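Local coordinates for sensor protein kinase HptS (Staphylococcus aureus, PDB 6LKI), which is a sensor histidine kinase of a two-component system that probably passes an extracellular signal, likely hexose phosphate, to its response regulator by phosphotransfer, at residues 26-29 with 30-34; 105-108 with 109-112; 158-161 with 162-165. One frame throughout, in Å; residues are numbered along the deposited sequence.

Contact 1: residues 26-29 with 30-34; sequences QHNN and SFQEL
His27 and Phe31, one helical turn apart, set their rings obliquely, with planes at 39° and centroids 5.4 Å apart. The closer fit is made by the methylene of the histidine: His27 CB lies over the face of the Phe31 ring, 3.8 Å from its centroid and 20° off the normal, a CH-pi contact. With CG anti to its carbonyl carbon, the phenylalanine ring swings back beside its own backbone N, which brings this face under the preceding turn. The carbonyl oxygen of His27 also sits above the ring, 3.1 Å from Phe31 CG and displaced toward the rim.

That oxygen takes two hydrogen bonds, from Phe31 N at 2.9 Å and from Ser30 OG at 2.8 Å. Both donors approach one face of the carbonyl plane; the hydroxyl stands above the plane, at a C=O...O angle of 104°. Ser30 can turn back in this way because OG lies between its backbone N and carbonyl carbon. Gln26 O and Ser30 N are 5.3 Å apart, too far for the direct helical bond; a water inserted between them donates to the first and accepts from the second, so the helix is slightly opened here. On another flank the amides of Asn28 and Gln32 stand nearly perpendicular, Gln32 NE2 lying 3.2 Å from Asn28 OD1, while Gln32 N and NE2 both make weak bonds to Asn28 O.

The histidine nitrogens are held within the chain, NE2 by Glu48 and ND1 by Phe23 O, and the Phe31 ring also stacks on that of Phe93. The type I turn from Phe31 to Leu34 then leads the chain away. A main-chain carbonyl shared by the i+4 amide and a serine hydroxyl at i+3 is characteristic of alpha-helices, here near the C-terminal end of helix 2-31.

Contact 2: residues 105-108 with 109-112; sequences ANTP and RLSE
Thr107 caps helix 108-116 by accepting from Leu110 N, the arrangement of a helix N-cap: the threonine stands directly before the helix, and its hydroxyl oxygen takes up a first-turn amide. Its side chain can be traced outward. CB makes little contact of its own, its nearest approach across the turn being to Arg109 N, 4.1 Å away. From CB the two branches part. OG1 falls between the backbone N and the carbonyl carbon (chi1 78°), which carries it forward over the start of the helix, whereas CG2 lies beside the backbone N.

The oxygen branch does most of the work. OG1 receives the hydrogen of Leu110 N at 2.9 Å, and the N-H...O angle of 166° shows a nearly straight bond. It is also pressed closely against the leucine side chain, with Leu110 CG 3.2 Å from OG1, so the polar tip is flanked by the hydrocarbon of the residue whose amide it accepts from. The methyl branch has a looser role: CG2 meets Leu110 CD1 at 4.2 Å, where the two side chains slant across one another. Both residues are buried, and Thr107 also touches Ala58 while Leu110 packs on Ser9 of helix 2-31 and on Asn134.

Pro108 occupies the first helical position, where its lack of an amide hydrogen costs no helical bond. Regular i to i+4 bonding begins immediately. Ser111 N donates to Thr107 O, and Ser111 CB rests 3.4 Å from that oxygen. This cap marks the passage from strand 97-106 into the helix between the two antiparallel sheets. One residue on, Glu112 N reaches Pro108 O at 3.2 Å, approaching from above the carbonyl plane, 43° out of it.

Contact 3: residues 158-161 with 162-165; sequences LNHA and DHRL
Leu158 N donates to His163 O at 2.7 Å, with an N-H...O angle of 161°, and this bond closes the connection between strands 152-157 and 163-169. Nearer the tip of the loop, His163 N reaches back to Ala161 O; the distance is also 2.7 Å but the bond is weak, across the short ring of a gamma turn. It spans Asp162, the centre of this inverse gamma turn, so the chain kinks sharply just before entering its strand. Ala161 O also receives a weak bond from Lys157 NZ.

Outside these backbone bonds, the methyl of Ala161 lies over the centre of the His163 ring. Its CB is 3.9 Å from the ring centroid and 11° off the normal, a clear CH-pi contact. The ring is laid beneath that methyl by a first torsion that keeps CG beside the backbone N of His163. His160 meets it from another direction, its ring plane turned 87° from that of His163 and NE2 lying 4.1 Å from His163 ND1. The latter nitrogen is hydrogen-bonded to Tyr84 OH. On the buried flank Leu158 CD2 packs against Leu165 CB at 3.9 Å, and both leucines touch Ile123 of strand 120-125.

This is the loop of a beta-hairpin in a four-stranded antiparallel sheet, consistent with a PAS/Cache-like sensor fold. The chemistry is that of a turn fixed by apolar packing of Leu158 and Leu165 and by an imidazole covered by a methyl and held through ND1 by a tyrosine; such fixing should restrict rotation of the His163 ring.

In the fold
From the N terminus, contact 1 lies at the end of helix 2-31, where the chain turns toward helix 39-55 and packs beside strand 84-92. After the first antiparallel sheet, contact 2 carries strand 97-106 into helix 108-116, the connection to the second sheet. Contact 3 then closes the hairpin between that sheet's strands 152-157 and 163-169. The three follow in series, neither nested nor crossed. Contacts 1 and 2 lie on opposite sides of the chain's centre, their centres about 32 Å apart; contacts 2 and 3 approach to about 5 Å between nearest atoms without touching. Helix 2-31 links all three, containing much of the first and packing against the others.

Contact 1: residues 26-29 with 30-34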
loop_
_atom_site.group_PDB
_atom_site.type_symbol
_atom_site.label_atom_id
_atom_site.label_comp_id
_atom_site.label_asym_id
_atom_site.label_seq_id
_atom_site.Cartn_x
_atom_site.Cartn_y
_atom_site.Cartn_z
ATOM N N GLN B 26 -16.525 7.555 21.236
ATOM C CA GLN B 26 -17.092 8.863 21.541
ATOM C C GLN B 26 -16.887 9.881 20.426
ATOM O O GLN B 26 -17.508 10.949 20.470
ATOM C CB GLN B 26 -16.497 9.395 22.848
ATOM C CG GLN B 26 -16.858 8.552 24.062
ATOM C CD GLN B 26 -16.266 9.083 25.352
ATOM O OE1 GLN B 26 -15.256 9.788 25.344
ATOM N NE2 GLN B 26 -16.892 8.743 26.472
ATOM N N HIS B 27 -16.051 9.581 19.433
ATOM C CA HIS B 27 -15.774 10.499 18.336
ATOM C C HIS B 27 -16.361 10.035 17.009
ATOM O O HIS B 27 -16.111 10.670 15.979
ATOM C CB HIS B 27 -14.266 10.706 18.186
ATOM C CG HIS B 27 -13.706 11.747 19.102
ATOM N ND1 HIS B 27 -13.455 11.507 20.435
ATOM C CD2 HIS B 27 -13.351 13.034 18.877
ATOM C CE1 HIS B 27 -12.970 12.602 20.993
ATOM N NE2 HIS B 27 -12.896 13.543 20.069
ATOM N N ASN B 28 -17.061 8.936 17.033
ATOM C CA ASN B 28 -17.716 8.407 15.875
ATOM C C ASN B 28 -18.615 9.401 15.143
ATOM O O ASN B 28 -18.474 9.652 14.004
ATOM C CB ASN B 28 -18.569 7.266 16.327
ATOM C CG ASN B 28 -18.967 6.400 15.213
ATOM O OD1 ASN B 28 -20.107 6.392 14.764
ATOM N ND2 ASN B 28 -18.026 5.657 14.741
ATOM N N ASN B 29 -19.562 9.939 15.854
ATOM C CA ASN B 29 -20.511 10.891 15.289
ATOM C C ASN B 29 -19.823 12.189 14.893
ATOM O O ASN B 29 -20.175 12.799 13.877
ATOM C CB ASN B 29 -21.638 11.164 16.284
ATOM C CG ASN B 29 -22.541 9.963 16.488
ATOM O OD1 ASN B 29 -22.817 9.564 17.620
ATOM N ND2 ASN B 29 -23.010 9.381 15.391
ATOM N N SER B 30 -18.838 12.627 15.681
ATOM C CA SER B 30 -18.143 13.871 15.368
ATOM C C SER B 30 -17.307 13.734 14.102
ATOM O O SER B 30 -17.230 14.671 13.298
ATOM C CB SER B 30 -17.270 14.297 16.549
ATOM O OG SER B 30 -16.236 13.357 16.784
ATOM N N PHE B 31 -16.678 12.574 13.905
ATOM C CA PHE B 31 -15.851 12.372 12.718
ATOM C C PHE B 31 -16.690 12.399 11.446
ATOM O O PHE B 31 -16.242 12.912 10.414
ATOM C CB PHE B 31 -15.085 11.055 12.830
ATOM C CG PHE B 31 -13.933 11.104 13.792
ATOM C CD1 PHE B 31 -13.404 12.318 14.200
ATOM C CD2 PHE B 31 -13.377 9.936 14.287
ATOM C CE1 PHE B 31 -12.343 12.365 15.085
ATOM C CE2 PHE B 31 -12.315 9.977 15.172
ATOM C CZ PHE B 31 -11.798 11.194 15.571
ATOM N N GLN B 32 -17.910 11.858 11.500
ATOM C CA GLN B 32 -18.789 11.879 10.337
ATOM C C GLN B 32 -19.196 13.290 9.934
ATOM O O GLN B 32 -19.710 13.476 8.825
ATOM C CB GLN B 32 -20.035 11.032 10.609
ATOM C CG GLN B 32 -19.732 9.572 10.901
ATOM C CD GLN B 32 -20.984 8.745 11.113
ATOM O OE1 GLN B 32 -21.863 8.695 10.252
ATOM N NE2 GLN B 32 -21.072 8.091 12.265
ATOM N N GLU B 33 -18.982 14.279 10.799
ATOM C CA GLU B 33 -19.261 15.675 10.494
ATOM C C GLU B 33 -18.036 16.431 9.998
ATOM O O GLU B 33 -18.159 17.599 9.618
ATOM C CB GLU B 33 -19.825 16.380 11.733
ATOM C CG GLU B 33 -21.212 15.915 12.144
ATOM C CD GLU B 33 -22.267 16.257 11.112
ATOM O OE1 GLU B 33 -23.043 15.355 10.728
ATOM O OE2 GLU B 33 -22.320 17.429 10.682
ATOM N N LEU B 34 -16.866 15.800 9.989
ATOM C CA LEU B 34 -15.612 16.476 9.680
ATOM C C LEU B 34 -15.172 16.128 8.263
ATOM O O LEU B 34 -14.971 14.952 7.941
ATOM C CB LEU B 34 -14.531 16.098 10.692
ATOM C CG LEU B 34 -14.783 16.587 12.121
ATOM C CD1 LEU B 34 -13.732 16.045 13.078
ATOM C CD2 LEU B 34 -14.823 18.105 12.166
HETATM O O HOH W 1 -19.054 11.821 18.571
#

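Contact 2: residues 105-108 with 109-112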
loop_
_atom_site.group_PDB
_atom_site.type_symbol
_atom_site.label_atom_id
_atom_site.label_comp_id
_atom_site.label_asym_id
_atom_site.label_seq_id
_atom_site.Cartn_x
_atom_site.Cartn_y
_atom_site.Cartn_z
ATOM N N ALA B 105 6.124 3.717 20.354
ATOM C CA ALA B 105 7.571 3.730 20.167
ATOM C C ALA B 105 8.320 3.407 21.455
ATOM O O ALA B 105 9.365 2.750 21.413
ATOM C CB ALA B 105 8.021 5.090 19.627
ATOM N N ASN B 106 7.801 3.860 22.593
ATOM C CA ASN B 106 8.380 3.581 23.902
ATOM C C ASN B 106 7.356 3.975 24.958
ATOM O O ASN B 106 6.338 4.604 24.658
ATOM C CB ASN B 106 9.703 4.327 24.116
ATOM C CG ASN B 106 9.543 5.835 24.044
ATOM O OD1 ASN B 106 9.003 6.460 24.958
ATOM N ND2 ASN B 106 10.017 6.428 22.955
ATOM N N THR B 107 7.634 3.586 26.197
ATOM C CA THR B 107 6.861 4.022 27.349
ATOM C C THR B 107 7.813 4.542 28.415
ATOM O O THR B 107 8.964 4.099 28.492
ATOM C CB THR B 107 6.003 2.888 27.940
ATOM O OG1 THR B 107 6.824 2.014 28.723
ATOM C CG2 THR B 107 5.320 2.085 26.840
ATOM N N PRO B 108 7.369 5.497 29.235
ATOM C CA PRO B 108 8.242 5.991 30.314
ATOM C C PRO B 108 8.679 4.903 31.273
ATOM O O PRO B 108 9.774 4.992 31.842
ATOM C CB PRO B 108 7.374 7.045 31.013
ATOM C CG PRO B 108 6.385 7.467 29.982
ATOM C CD PRO B 108 6.102 6.243 29.165
ATOM N N ARG B 109 7.857 3.870 31.467
ATOM C CA ARG B 109 8.246 2.773 32.346
ATOM C C ARG B 109 9.324 1.907 31.707
ATOM O O ARG B 109 10.367 1.645 32.318
ATOM C CB ARG B 109 7.022 1.929 32.704
ATOM C CG ARG B 109 6.940 1.553 34.171
ATOM C CD ARG B 109 5.748 0.651 34.427
ATOM N NE ARG B 109 4.487 1.367 34.271
ATOM C CZ ARG B 109 3.865 2.000 35.259
ATOM N NH1 ARG B 109 4.388 1.999 36.478
ATOM N NH2 ARG B 109 2.721 2.629 35.033
ATOM N N LEU B 110 9.086 1.449 30.474
ATOM C CA LEU B 110 10.034 0.550 29.820
ATOM C C LEU B 110 11.375 1.233 29.577
ATOM O O LEU B 110 12.430 0.594 29.657
ATOM C CB LEU B 110 9.453 0.039 28.503
ATOM C CG LEU B 110 8.217 -0.856 28.608
ATOM C CD1 LEU B 110 7.750 -1.282 27.227
ATOM C CD2 LEU B 110 8.491 -2.066 29.487
ATOM N N SER B 111 11.352 2.532 29.268
ATOM C CA SER B 111 12.602 3.257 29.067
ATOM C C SER B 111 13.351 3.456 30.377
ATOM O O SER B 111 14.587 3.510 30.381
ATOM C CB SER B 111 12.326 4.607 28.401
ATOM O OG SER B 111 12.281 5.649 29.360
ATOM N N GLU B 112 12.629 3.564 31.494
ATOM C CA GLU B 112 13.272 3.753 32.789
ATOM C C GLU B 112 13.900 2.458 33.291
ATOM O O GLU B 112 15.060 2.448 33.718
ATOM C CB GLU B 112 12.260 4.287 33.805
ATOM C CG GLU B 112 12.605 3.973 35.252
ATOM C CD GLU B 112 11.440 4.200 36.195
ATOM O OE1 GLU B 112 11.335 5.312 36.754
ATOM O OE2 GLU B 112 10.629 3.267 36.376
#

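Contact 3: residues 158-161 with 162-165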
loop_
_atom_site.group_PDB
_atom_site.type_symbol
_atom_site.label_atom_id
_atom_site.label_comp_id
_atom_site.label_asym_id
_atom_site.label_seq_id
_atom_site.Cartn_x
_atom_site.Cartn_y
_atom_site.Cartn_z
ATOM N N LEU B 158 -0.973 -9.685 26.946
ATOM C CA LEU B 158 -1.566 -8.371 26.750
ATOM C C LEU B 158 -3.067 -8.498 26.505
ATOM O O LEU B 158 -3.548 -9.474 25.925
ATOM C CB LEU B 158 -0.889 -7.644 25.589
ATOM C CG LEU B 158 0.554 -7.204 25.863
ATOM C CD1 LEU B 158 1.091 -6.335 24.734
ATOM C CD2 LEU B 158 0.658 -6.479 27.199
ATOM N N ASN B 159 -3.807 -7.483 26.953
ATOM C CA ASN B 159 -5.257 -7.612 27.058
ATOM C C ASN B 159 -5.956 -7.488 25.710
ATOM O O ASN B 159 -6.991 -8.129 25.493
ATOM C CB ASN B 159 -5.796 -6.560 28.028
ATOM C CG ASN B 159 -7.293 -6.668 28.231
ATOM O OD1 ASN B 159 -8.072 -5.959 27.592
ATOM N ND2 ASN B 159 -7.705 -7.554 29.131
ATOM N N HIS B 160 -5.417 -6.683 24.797
ATOM C CA HIS B 160 -6.145 -6.306 23.594
ATOM C C HIS B 160 -5.936 -7.258 22.425
ATOM O O HIS B 160 -6.728 -7.230 21.475
ATOM C CB HIS B 160 -5.741 -4.895 23.163
ATOM C CG HIS B 160 -4.337 -4.805 22.655
ATOM N ND1 HIS B 160 -3.241 -4.860 23.488
ATOM C CD2 HIS B 160 -3.850 -4.671 21.399
ATOM C CE1 HIS B 160 -2.138 -4.763 22.768
ATOM N NE2 HIS B 160 -2.480 -4.645 21.497
ATOM N N ALA B 161 -4.896 -8.086 22.455
ATOM C CA ALA B 161 -4.635 -9.013 21.363
ATOM C C ALA B 161 -3.841 -10.193 21.903
ATOM O O ALA B 161 -3.417 -10.206 23.060
ATOM C CB ALA B 161 -3.897 -8.326 20.210
ATOM N N ASP B 162 -3.643 -11.189 21.039
ATOM C CA ASP B 162 -2.907 -12.400 21.401
ATOM C C ASP B 162 -1.399 -12.128 21.420
ATOM O O ASP B 162 -0.608 -12.750 20.712
ATOM C CB ASP B 162 -3.255 -13.534 20.445
ATOM C CG ASP B 162 -4.720 -13.920 20.508
ATOM O OD1 ASP B 162 -5.199 -14.252 21.612
ATOM O OD2 ASP B 162 -5.392 -13.897 19.454
ATOM N N HIS B 163 -1.009 -11.174 22.263
ATOM C CA HIS B 163 0.378 -10.754 22.390
ATOM C C HIS B 163 0.856 -10.957 23.821
ATOM O O HIS B 163 0.060 -10.953 24.765
ATOM C CB HIS B 163 0.554 -9.282 21.988
ATOM C CG HIS B 163 0.177 -8.994 20.568
ATOM N ND1 HIS B 163 -0.074 -7.719 20.109
ATOM C CD2 HIS B 163 0.007 -9.817 19.507
ATOM C CE1 HIS B 163 -0.382 -7.769 18.825
ATOM N NE2 HIS B 163 -0.341 -9.030 18.436
ATOM N N ARG B 164 2.166 -11.130 23.971
ATOM C CA ARG B 164 2.795 -11.324 25.270
ATOM C C ARG B 164 3.896 -10.290 25.459
ATOM O O ARG B 164 4.732 -10.096 24.571
ATOM C CB ARG B 164 3.375 -12.733 25.403
ATOM C CG ARG B 164 2.333 -13.831 25.516
ATOM C CD ARG B 164 2.944 -15.194 25.242
ATOM N NE ARG B 164 3.306 -15.353 23.837
ATOM C CZ ARG B 164 4.395 -15.988 23.414
ATOM N NH1 ARG B 164 5.232 -16.525 24.291
ATOM N NH2 ARG B 164 4.646 -16.086 22.117
ATOM N N LEU B 165 3.895 -9.633 26.615
ATOM C CA LEU B 165 4.946 -8.695 26.985
ATOM C C LEU B 165 5.970 -9.425 27.844
ATOM O O LEU B 165 5.624 -9.974 28.894
ATOM C CB LEU B 165 4.373 -7.494 27.736
ATOM C CG LEU B 165 5.405 -6.640 28.479
ATOM C CD1 LEU B 165 6.330 -5.925 27.500
ATOM C CD2 LEU B 165 4.721 -5.648 29.404
#